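Protein CbbY (Rhodobacter sphaeroides, PDB 4UAS) hydrolyses xylulose-1,5-bisphosphate, a potent Rubisco inhibitor that Rubisco itself produces, to xylulose 5-phosphate and phosphate, using magnesium as cofactor. Local coordinates at residues 16-21 against 37-42; 95-100 against 212-217; 188-193 against 206-211. One frame throughout, in Å; residues are numbered along the deposited sequence.

Contact 1: residues 16-21 against 37-42; sequences TEELHR and WDREEY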
loop_
_atom_site.group_PDB
_atom_site.type_symbol
_atom_site.label_atom_id
_atom_site.label_comp_id
_atom_site.label_asym_id
_atom_site.label_seq_id
_atom_site.Cartn_x
_atom_site.Cartn_y
_atom_site.Cartn_z
ATOM N N THR A 16 3.186 7.536 -1.876
ATOM C CA THR A 16 3.203 7.167 -3.295
ATOM C C THR A 16 2.026 7.670 -4.061
ATOM O O THR A 16 2.028 7.626 -5.300
ATOM C CB THR A 16 3.164 5.626 -3.436
ATOM O OG1 THR A 16 2.012 5.185 -2.745
ATOM C CG2 THR A 16 4.423 4.966 -2.862
ATOM N N GLU A 17 0.902 8.065 -3.411
ATOM C CA GLU A 17 -0.345 8.247 -4.157
ATOM C C GLU A 17 -0.304 9.401 -5.082
ATOM O O GLU A 17 -0.962 9.313 -6.157
ATOM C CB GLU A 17 -1.561 8.293 -3.290
ATOM C CG GLU A 17 -1.905 6.898 -2.743
ATOM C CD GLU A 17 -2.370 5.861 -3.736
ATOM O OE1 GLU A 17 -2.485 6.067 -4.971
ATOM O OE2 GLU A 17 -2.597 4.710 -3.295
ATOM N N GLU A 18 0.416 10.503 -4.829
ATOM C CA GLU A 18 0.477 11.544 -5.834
ATOM C C GLU A 18 1.223 11.049 -7.042
ATOM O O GLU A 18 0.930 11.472 -8.164
ATOM C CB GLU A 18 1.100 12.802 -5.255
ATOM C CG GLU A 18 0.172 13.711 -4.564
ATOM C CD GLU A 18 -0.877 14.285 -5.519
ATOM O OE1 GLU A 18 -1.804 13.582 -5.773
ATOM O OE2 GLU A 18 -0.809 15.518 -5.920
ATOM N N LEU A 19 2.232 10.185 -6.878
ATOM C CA LEU A 19 2.905 9.619 -8.013
ATOM C C LEU A 19 1.987 8.678 -8.791
ATOM O O LEU A 19 2.040 8.647 -10.035
ATOM C CB LEU A 19 4.223 8.924 -7.575
ATOM C CG LEU A 19 5.240 8.718 -8.720
ATOM C CD1 LEU A 19 5.853 10.065 -9.113
ATOM C CD2 LEU A 19 6.353 7.794 -8.242
ATOM N N HIS A 20 1.209 7.854 -8.108
ATOM C CA HIS A 20 0.202 7.074 -8.782
ATOM C C HIS A 20 -0.740 7.954 -9.572
ATOM O O HIS A 20 -1.067 7.642 -10.716
ATOM C CB HIS A 20 -0.619 6.239 -7.785
ATOM C CG HIS A 20 0.081 5.022 -7.268
ATOM N ND1 HIS A 20 0.360 3.952 -8.066
ATOM C CD2 HIS A 20 0.539 4.735 -6.020
ATOM C CE1 HIS A 20 0.987 3.050 -7.322
ATOM N NE2 HIS A 20 1.097 3.487 -6.090
ATOM N N ARG A 21 -1.236 9.052 -8.991
ATOM C CA ARG A 21 -2.154 9.958 -9.682
ATOM C C ARG A 21 -1.533 10.513 -10.934
ATOM O O ARG A 21 -2.168 10.525 -12.015
ATOM C CB ARG A 21 -2.634 11.054 -8.747
ATOM C CG ARG A 21 -3.757 11.922 -9.364
ATOM C CD ARG A 21 -4.275 12.972 -8.384
ATOM N NE ARG A 21 -3.347 14.042 -8.091
ATOM C CZ ARG A 21 -3.285 15.207 -8.731
ATOM N NH1 ARG A 21 -4.077 15.479 -9.738
ATOM N NH2 ARG A 21 -2.412 16.112 -8.330
ATOM N N TRP A 37 -7.833 13.060 -13.418
ATOM C CA TRP A 37 -8.168 12.974 -12.023
ATOM C C TRP A 37 -7.430 14.013 -11.175
ATOM O O TRP A 37 -6.218 13.953 -10.999
ATOM C CB TRP A 37 -7.823 11.573 -11.497
ATOM C CG TRP A 37 -8.632 10.463 -12.126
ATOM C CD1 TRP A 37 -9.711 10.563 -12.863
ATOM C CD2 TRP A 37 -8.360 9.050 -11.967
ATOM N NE1 TRP A 37 -10.175 9.330 -13.255
ATOM C CE2 TRP A 37 -9.364 8.374 -12.692
ATOM C CE3 TRP A 37 -7.397 8.286 -11.299
ATOM C CZ2 TRP A 37 -9.428 6.982 -12.742
ATOM C CZ3 TRP A 37 -7.476 6.917 -11.383
ATOM C CH2 TRP A 37 -8.469 6.265 -12.080
ATOM N N ASP A 38 -8.186 15.024 -10.736
ATOM C CA ASP A 38 -7.655 16.010 -9.815
ATOM C C ASP A 38 -7.603 15.434 -8.405
ATOM O O ASP A 38 -8.116 14.347 -8.147
ATOM C CB ASP A 38 -8.333 17.386 -9.926
ATOM C CG ASP A 38 -9.779 17.405 -9.625
ATOM O OD1 ASP A 38 -10.293 16.605 -8.797
ATOM O OD2 ASP A 38 -10.484 18.347 -10.212
ATOM N N ARG A 39 -6.982 16.146 -7.477
ATOM C CA ARG A 39 -6.883 15.639 -6.115
ATOM C C ARG A 39 -8.206 15.372 -5.428
ATOM O O ARG A 39 -8.370 14.415 -4.694
ATOM C CB ARG A 39 -6.070 16.564 -5.220
ATOM C CG ARG A 39 -4.625 16.529 -5.441
ATOM C CD ARG A 39 -3.918 17.472 -4.514
ATOM N NE ARG A 39 -2.499 17.320 -4.511
ATOM C CZ ARG A 39 -1.691 18.014 -3.731
ATOM N NH1 ARG A 39 -2.127 18.935 -2.887
ATOM N NH2 ARG A 39 -0.400 17.824 -3.781
ATOM N N GLU A 40 -9.176 16.264 -5.679
ATOM C CA GLU A 40 -10.476 16.094 -5.065
ATOM C C GLU A 40 -11.110 14.770 -5.522
ATOM O O GLU A 40 -11.637 13.989 -4.706
ATOM C CB GLU A 40 -11.376 17.296 -5.425
ATOM C CG GLU A 40 -12.786 17.158 -4.928
ATOM C CD GLU A 40 -13.643 18.413 -5.102
ATOM O OE1 GLU A 40 -13.161 19.487 -5.366
ATOM O OE2 GLU A 40 -14.821 18.358 -4.772
ATOM N N GLU A 41 -11.082 14.519 -6.836
ATOM C CA GLU A 41 -11.685 13.276 -7.328
ATOM C C GLU A 41 -10.823 12.072 -6.890
ATOM O O GLU A 41 -11.360 11.013 -6.546
ATOM C CB GLU A 41 -11.877 13.330 -8.817
ATOM C CG GLU A 41 -12.399 12.045 -9.410
ATOM C CD GLU A 41 -13.005 12.188 -10.761
ATOM O OE1 GLU A 41 -12.669 13.130 -11.457
ATOM O OE2 GLU A 41 -13.836 11.383 -11.126
ATOM N N TYR A 42 -9.508 12.200 -6.916
ATOM C CA TYR A 42 -8.678 11.069 -6.544
ATOM C C TYR A 42 -8.873 10.677 -5.100
ATOM O O TYR A 42 -8.885 9.462 -4.750
ATOM C CB TYR A 42 -7.190 11.395 -6.883
ATOM C CG TYR A 42 -6.339 10.146 -6.935
ATOM C CD1 TYR A 42 -6.599 9.147 -7.884
ATOM C CD2 TYR A 42 -5.293 9.920 -6.049
ATOM C CE1 TYR A 42 -5.817 8.005 -8.004
ATOM C CE2 TYR A 42 -4.510 8.803 -6.135
ATOM C CZ TYR A 42 -4.746 7.846 -7.093
ATOM O OH TYR A 42 -4.025 6.680 -7.159
#

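Contact 2: residues 95-100 against 212-217; sequences PGIADL and DSFAEL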
loop_
_atom_site.group_PDB
_atom_site.type_symbol
_atom_site.label_atom_id
_atom_site.label_comp_id
_atom_site.label_asym_id
_atom_site.label_seq_id
_atom_site.Cartn_x
_atom_site.Cartn_y
_atom_site.Cartn_z
ATOM N N PRO A 95 9.254 8.666 7.451
ATOM C CA PRO A 95 10.046 8.654 8.659
ATOM C C PRO A 95 9.757 7.461 9.553
ATOM O O PRO A 95 8.594 7.075 9.764
ATOM C CB PRO A 95 9.726 9.944 9.362
ATOM C CG PRO A 95 9.242 10.856 8.275
ATOM C CD PRO A 95 8.612 9.975 7.253
ATOM N N GLY A 96 10.818 6.868 10.098
ATOM C CA GLY A 96 10.712 5.768 11.017
ATOM C C GLY A 96 10.735 4.363 10.389
ATOM O O GLY A 96 10.930 3.383 11.075
ATOM N N ILE A 97 10.396 4.273 9.106
ATOM C CA ILE A 97 10.227 2.973 8.475
ATOM C C ILE A 97 11.553 2.206 8.293
ATOM O O ILE A 97 11.676 1.039 8.702
ATOM C CB ILE A 97 9.511 3.149 7.102
ATOM C CG1 ILE A 97 8.033 3.602 7.226
ATOM C CG2 ILE A 97 9.661 1.893 6.247
ATOM C CD1 ILE A 97 7.168 2.574 7.919
ATOM N N ALA A 98 12.547 2.880 7.779
ATOM C CA ALA A 98 13.852 2.257 7.643
ATOM C C ALA A 98 14.412 1.814 8.997
ATOM O O ALA A 98 14.953 0.691 9.118
ATOM C CB ALA A 98 14.864 3.180 6.924
ATOM N N ASP A 99 14.303 2.656 10.022
ATOM C CA ASP A 99 14.818 2.296 11.379
ATOM C C ASP A 99 14.087 1.077 11.938
ATOM O O ASP A 99 14.727 0.210 12.537
ATOM C CB ASP A 99 14.653 3.454 12.300
ATOM C CG ASP A 99 15.553 4.620 11.942
ATOM O OD1 ASP A 99 16.541 4.424 11.221
ATOM O OD2 ASP A 99 15.292 5.720 12.475
ATOM N N LEU A 100 12.765 0.997 11.805
ATOM C CA LEU A 100 12.016 -0.131 12.316
ATOM C C LEU A 100 12.457 -1.430 11.590
ATOM O O LEU A 100 12.624 -2.464 12.238
ATOM C CB LEU A 100 10.536 0.098 12.144
ATOM C CG LEU A 100 9.663 -1.025 12.697
ATOM C CD1 LEU A 100 9.810 -1.112 14.158
ATOM C CD2 LEU A 100 8.198 -0.812 12.300
ATOM N N ASP A 212 1.096 10.392 14.466
ATOM C CA ASP A 212 1.396 11.342 13.438
ATOM C C ASP A 212 2.529 10.949 12.529
ATOM O O ASP A 212 2.612 11.386 11.373
ATOM C CB ASP A 212 1.702 12.727 14.061
ATOM C CG ASP A 212 0.503 13.443 14.665
ATOM O OD1 ASP A 212 -0.632 13.079 14.359
ATOM O OD2 ASP A 212 0.741 14.396 15.454
ATOM N N SER A 213 3.440 10.107 13.025
ATOM C CA SER A 213 4.571 9.628 12.278
ATOM C C SER A 213 4.979 8.262 12.792
ATOM O O SER A 213 4.957 8.052 13.992
ATOM C CB SER A 213 5.777 10.555 12.492
ATOM O OG SER A 213 6.945 10.054 11.842
ATOM N N PHE A 214 5.388 7.354 11.891
ATOM C CA PHE A 214 5.983 6.094 12.337
ATOM C C PHE A 214 7.304 6.288 13.126
ATOM O O PHE A 214 7.728 5.376 13.823
ATOM C CB PHE A 214 6.133 5.075 11.236
ATOM C CG PHE A 214 4.793 4.623 10.663
ATOM C CD1 PHE A 214 3.905 3.904 11.428
ATOM C CD2 PHE A 214 4.474 4.864 9.340
ATOM C CE1 PHE A 214 2.754 3.427 10.888
ATOM C CE2 PHE A 214 3.305 4.387 8.800
ATOM C CZ PHE A 214 2.390 3.697 9.584
ATOM N N ALA A 215 7.923 7.460 13.042
ATOM C CA ALA A 215 9.132 7.770 13.838
ATOM C C ALA A 215 8.734 7.856 15.284
ATOM O O ALA A 215 9.663 7.834 16.095
ATOM C CB ALA A 215 9.780 9.037 13.358
ATOM N N GLU A 216 7.446 7.938 15.643
ATOM C CA GLU A 216 6.984 7.991 17.030
ATOM C C GLU A 216 6.783 6.614 17.603
ATOM O O GLU A 216 6.342 6.472 18.740
ATOM C CB GLU A 216 5.734 8.804 17.142
ATOM C CG GLU A 216 5.914 10.235 16.712
ATOM C CD GLU A 216 4.620 11.039 16.489
ATOM O OE1 GLU A 216 3.552 10.511 16.276
ATOM O OE2 GLU A 216 4.712 12.240 16.303
ATOM N N LEU A 217 7.036 5.557 16.828
ATOM C CA LEU A 217 6.821 4.197 17.350
ATOM C C LEU A 217 7.638 3.924 18.593
ATOM O O LEU A 217 7.143 3.242 19.484
ATOM C CB LEU A 217 7.177 3.192 16.301
ATOM C CG LEU A 217 6.011 2.859 15.431
ATOM C CD1 LEU A 217 6.457 2.010 14.254
ATOM C CD2 LEU A 217 4.963 2.067 16.234
HETATM O O HOH W 1 6.097 8.095 9.266
HETATM O O HOH W 2 9.918 3.621 13.706
#

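Contact 3: residues 188-193 against 206-211; sequences GLRCIV and GADRLL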
loop_
_atom_site.group_PDB
_atom_site.type_symbol
_atom_site.label_atom_id
_atom_site.label_comp_id
_atom_site.label_asym_id
_atom_site.label_seq_id
_atom_site.Cartn_x
_atom_site.Cartn_y
_atom_site.Cartn_z
ATOM N N GLY A 188 -7.268 -10.499 12.462
ATOM C CA GLY A 188 -6.909 -10.717 13.856
ATOM C C GLY A 188 -5.677 -9.976 14.313
ATOM O O GLY A 188 -5.112 -10.301 15.366
ATOM N N LEU A 189 -5.228 -8.981 13.545
ATOM C CA LEU A 189 -3.974 -8.289 13.837
ATOM C C LEU A 189 -4.216 -6.996 14.587
ATOM O O LEU A 189 -5.082 -6.197 14.248
ATOM C CB LEU A 189 -3.287 -7.929 12.487
ATOM C CG LEU A 189 -2.747 -9.134 11.729
ATOM C CD1 LEU A 189 -2.477 -8.767 10.315
ATOM C CD2 LEU A 189 -1.500 -9.651 12.389
ATOM N N ARG A 190 -3.361 -6.773 15.553
ATOM C CA ARG A 190 -3.151 -5.423 16.037
ATOM C C ARG A 190 -2.602 -4.557 14.920
ATOM O O ARG A 190 -1.854 -5.018 14.056
ATOM C CB ARG A 190 -2.258 -5.424 17.229
ATOM C CG ARG A 190 -3.018 -6.042 18.504
ATOM C CD ARG A 190 -2.320 -5.937 19.826
ATOM N NE ARG A 190 -0.957 -6.449 19.626
ATOM C CZ ARG A 190 0.174 -5.739 19.596
ATOM N NH1 ARG A 190 0.094 -4.408 19.618
ATOM N NH2 ARG A 190 1.359 -6.359 19.423
ATOM N N CYS A 191 -2.981 -3.285 14.931
ATOM C CA CYS A 191 -2.678 -2.427 13.787
ATOM C C CYS A 191 -2.340 -1.000 14.292
ATOM O O CYS A 191 -3.081 -0.414 15.060
ATOM C CB CYS A 191 -3.876 -2.384 12.850
ATOM S SG CYS A 191 -3.600 -1.418 11.339
ATOM N N ILE A 192 -1.158 -0.564 13.872
ATOM C CA ILE A 192 -0.651 0.805 14.103
ATOM C C ILE A 192 -0.914 1.615 12.848
ATOM O O ILE A 192 -0.446 1.234 11.786
ATOM C CB ILE A 192 0.857 0.769 14.251
ATOM C CG1 ILE A 192 1.294 -0.304 15.252
ATOM C CG2 ILE A 192 1.337 2.157 14.646
ATOM C CD1 ILE A 192 0.645 -0.151 16.595
ATOM N N VAL A 193 -1.648 2.727 12.995
ATOM C CA VAL A 193 -1.982 3.581 11.898
ATOM C C VAL A 193 -1.199 4.892 11.982
ATOM O O VAL A 193 -1.213 5.540 13.031
ATOM C CB VAL A 193 -3.496 3.837 11.802
ATOM C CG1 VAL A 193 -3.810 4.842 10.709
ATOM C CG2 VAL A 193 -4.267 2.560 11.593
ATOM N N GLY A 206 -10.558 1.781 16.741
ATOM C CA GLY A 206 -9.942 0.479 16.987
ATOM C C GLY A 206 -8.492 0.337 16.571
ATOM O O GLY A 206 -7.943 -0.725 16.833
ATOM N N ALA A 207 -7.862 1.360 15.989
ATOM C CA ALA A 207 -6.453 1.268 15.819
ATOM C C ALA A 207 -5.818 1.100 17.174
ATOM O O ALA A 207 -6.203 1.729 18.164
ATOM C CB ALA A 207 -5.921 2.544 15.131
ATOM N N ASP A 208 -4.814 0.261 17.256
ATOM C CA ASP A 208 -4.122 0.030 18.560
ATOM C C ASP A 208 -3.267 1.254 18.954
ATOM O O ASP A 208 -3.165 1.562 20.120
ATOM C CB ASP A 208 -3.327 -1.219 18.473
ATOM C CG ASP A 208 -4.276 -2.395 18.415
ATOM O OD1 ASP A 208 -4.742 -2.896 19.453
ATOM O OD2 ASP A 208 -4.594 -2.791 17.253
ATOM N N ARG A 209 -2.636 1.896 17.959
ATOM C CA ARG A 209 -2.033 3.221 18.135
ATOM C C ARG A 209 -2.363 3.999 16.860
ATOM O O ARG A 209 -2.429 3.464 15.782
ATOM C CB ARG A 209 -0.525 3.181 18.351
ATOM C CG ARG A 209 -0.075 2.396 19.568
ATOM C CD ARG A 209 1.428 2.356 19.748
ATOM N NE ARG A 209 2.014 3.655 20.022
ATOM C CZ ARG A 209 3.312 3.871 19.966
ATOM N NH1 ARG A 209 4.164 2.897 19.654
ATOM N NH2 ARG A 209 3.790 5.103 20.142
ATOM N N LEU A 210 -2.489 5.331 17.047
ATOM C CA LEU A 210 -2.726 6.269 15.954
ATOM C C LEU A 210 -1.643 7.322 16.092
ATOM O O LEU A 210 -1.642 8.071 17.085
ATOM C CB LEU A 210 -4.111 6.850 15.983
ATOM C CG LEU A 210 -4.433 7.867 14.933
ATOM C CD1 LEU A 210 -4.373 7.247 13.542
ATOM C CD2 LEU A 210 -5.820 8.447 15.166
ATOM N N LEU A 211 -0.729 7.398 15.138
ATOM C CA LEU A 211 0.485 8.194 15.247
ATOM C C LEU A 211 0.557 9.224 14.149
ATOM O O LEU A 211 0.221 8.937 12.982
ATOM C CB LEU A 211 1.703 7.275 15.068
ATOM C CG LEU A 211 1.819 6.099 16.064
ATOM C CD1 LEU A 211 3.069 5.318 15.736
ATOM C CD2 LEU A 211 1.812 6.541 17.490
#

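Contact 1: residues 16-21 against 37-42
The guanidinium of Arg-21 has Arg-39 CG over one face, while its rim, close to its plane, takes the Glu-18 carboxylate and the carbonyl of Trp-37. Arg-21 CB in turn sits over one face of the Tyr-42 ring, a CH-pi contact with CB 4.0 Å from the ring centroid, and Trp-37 CZ3 comes up to that ring's edge. Arg-21 grips Glu-18 side-on: NE reaches OE1 at 2.8 Å, and NH2 reaches OE2 at 3.0 Å. The bend at chi3 (70°) turns the guanidinium out of line with the chain, leaving NH1 to meet Trp-37 O at 2.9 Å, on a lone pair. Arg-39 comes extended across Glu-18 and puts both NE (2.8 Å) and NH2 (3.2 Å) on Glu-18 OE2 from above the carboxylate plane. OE2 thus accepts three N-H groups, while OE1 is also bonded to Tyr-198, and the shared carboxylate probably offsets the closeness of the two arginines. With an alanine in place of Arg-21, Trp-37 O would probably lose this donor and Glu-18 one of its two arginines. Deeper in, Tyr-42 OH donates to Glu-17 OE1 at 2.7 Å, which is likely to steady the carboxylate of Glu-17, a substrate-binding residue. The salt-bridge network and this second-shell tyrosine tie helices 17-31 and 39-45 together in what is, as in related HAD phosphatases, the helical cap over the active site.

Contact 2: residues 95-100 against 212-217
Pro-95 and Gly-96 lie against an ST turn formed by Ser-213, where the helix 97-107 of the Rossmann-like HAD core starts beside the loop that follows strand 209-210. Within that turn Ser-213 OG accepts from Ala-215 N at 3.0 Å. With OG anti to the serine's own N (chi1 176°), the hydroxyl is turned forward to that amide, and it also comes up against Pro-95 CB.

The CA atoms of the two chains come nearest at Gly-96, the N-cap residue of the helix, whose CA stands 3.8 Å from Ala-215 CA. A beta carbon on Gly-96 would run into Ala-215 N and Phe-214 C, and the positive phi of 91° would also press it against the carbonyl of Pro-95. Absence of a side chain is therefore what lets the two backbones come together here.

Apolar contacts flank this point. Pro-95 CB meets Ala-215 CB near the surface. On the buried side Ile-97 CD1 reaches Phe-214 CD2 at 3.8 Å, the two side chains lying side by side and pointing the same way. Leu-100 and Leu-217 cross at about a right angle, CD2 of the former touching CD1 of the latter. Phe-214 and Leu-100 both go on to Leu-174 of strand 171-175, so the loop and the helix pack on the same part of the central sheet.

The polar links run through water. One water donates to Pro-95 O and accepts from Phe-214 N, bridging two backbone groups. A second donates to two carbonyls at once, Gly-96 O at 2.8 Å and Phe-214 O at 2.8 Å.

Contact 3: residues 188-193 against 206-211
Ala-207 CB packs on Val-193 CG2 at 3.9 Å, where the chain comes alongside strand 190-193. Asp-208 follows and binds Cys-191 twice. Its N donates to Cys-191 O at 2.9 Å, approaching nearly along the carbonyl bond, although the N-H...O angle itself is bent (146°). With CG anti to its own carbonyl carbon (chi1 -70°), the carboxylate swings back beside that N, and OD2 accepts from Cys-191 N at 2.9 Å on its anti side. OD2 also holds a salt bridge to Lys-185. Arg-209 gives its backbone O to Val-193 N at 3.0 Å, while its guanidinium leads off to the carbonyl of Gly-222. Leu-210 has CD1 against Val-193 CG1 at 3.8 Å, and both side chains also touch Phe-204. Leu-211 N then donates to Val-193 O at 2.9 Å.

Val-193, bonded through both N and O, pairs with Leu-210 in parallel register, and this short, weakly bonded strand 209-210 forms one edge of the six-stranded HAD sheet. Before it, Asp-208 OD2 accepts much as a main-chain carbonyl would in a continued parallel pairing. An oxygen that receives both an N-H and a lysine is likely to keep its carboxylate ionised.

Contact 1 stands apart from the other two, its nearest atoms about 11 Å from contact 2 and 14 Å from contact 3, and belongs to the helices on the cap side. Contacts 2 and 3 both lie in the core domain and touch: Arg-209 makes probable hydrogen bonds to the carbonyls of Leu-217 and Glu-216, and Leu-217 packs on Leu-211. All three are partly buried, with different chemistry. Contact 1 relies on charged side chains and a tyrosine, contact 2 on apolar packing and water-bridged backbone, contact 3 on main-chain pairing at the sheet edge. Along the chain, 188-193 and 206-211 fall inside the loop that contact 2 closes.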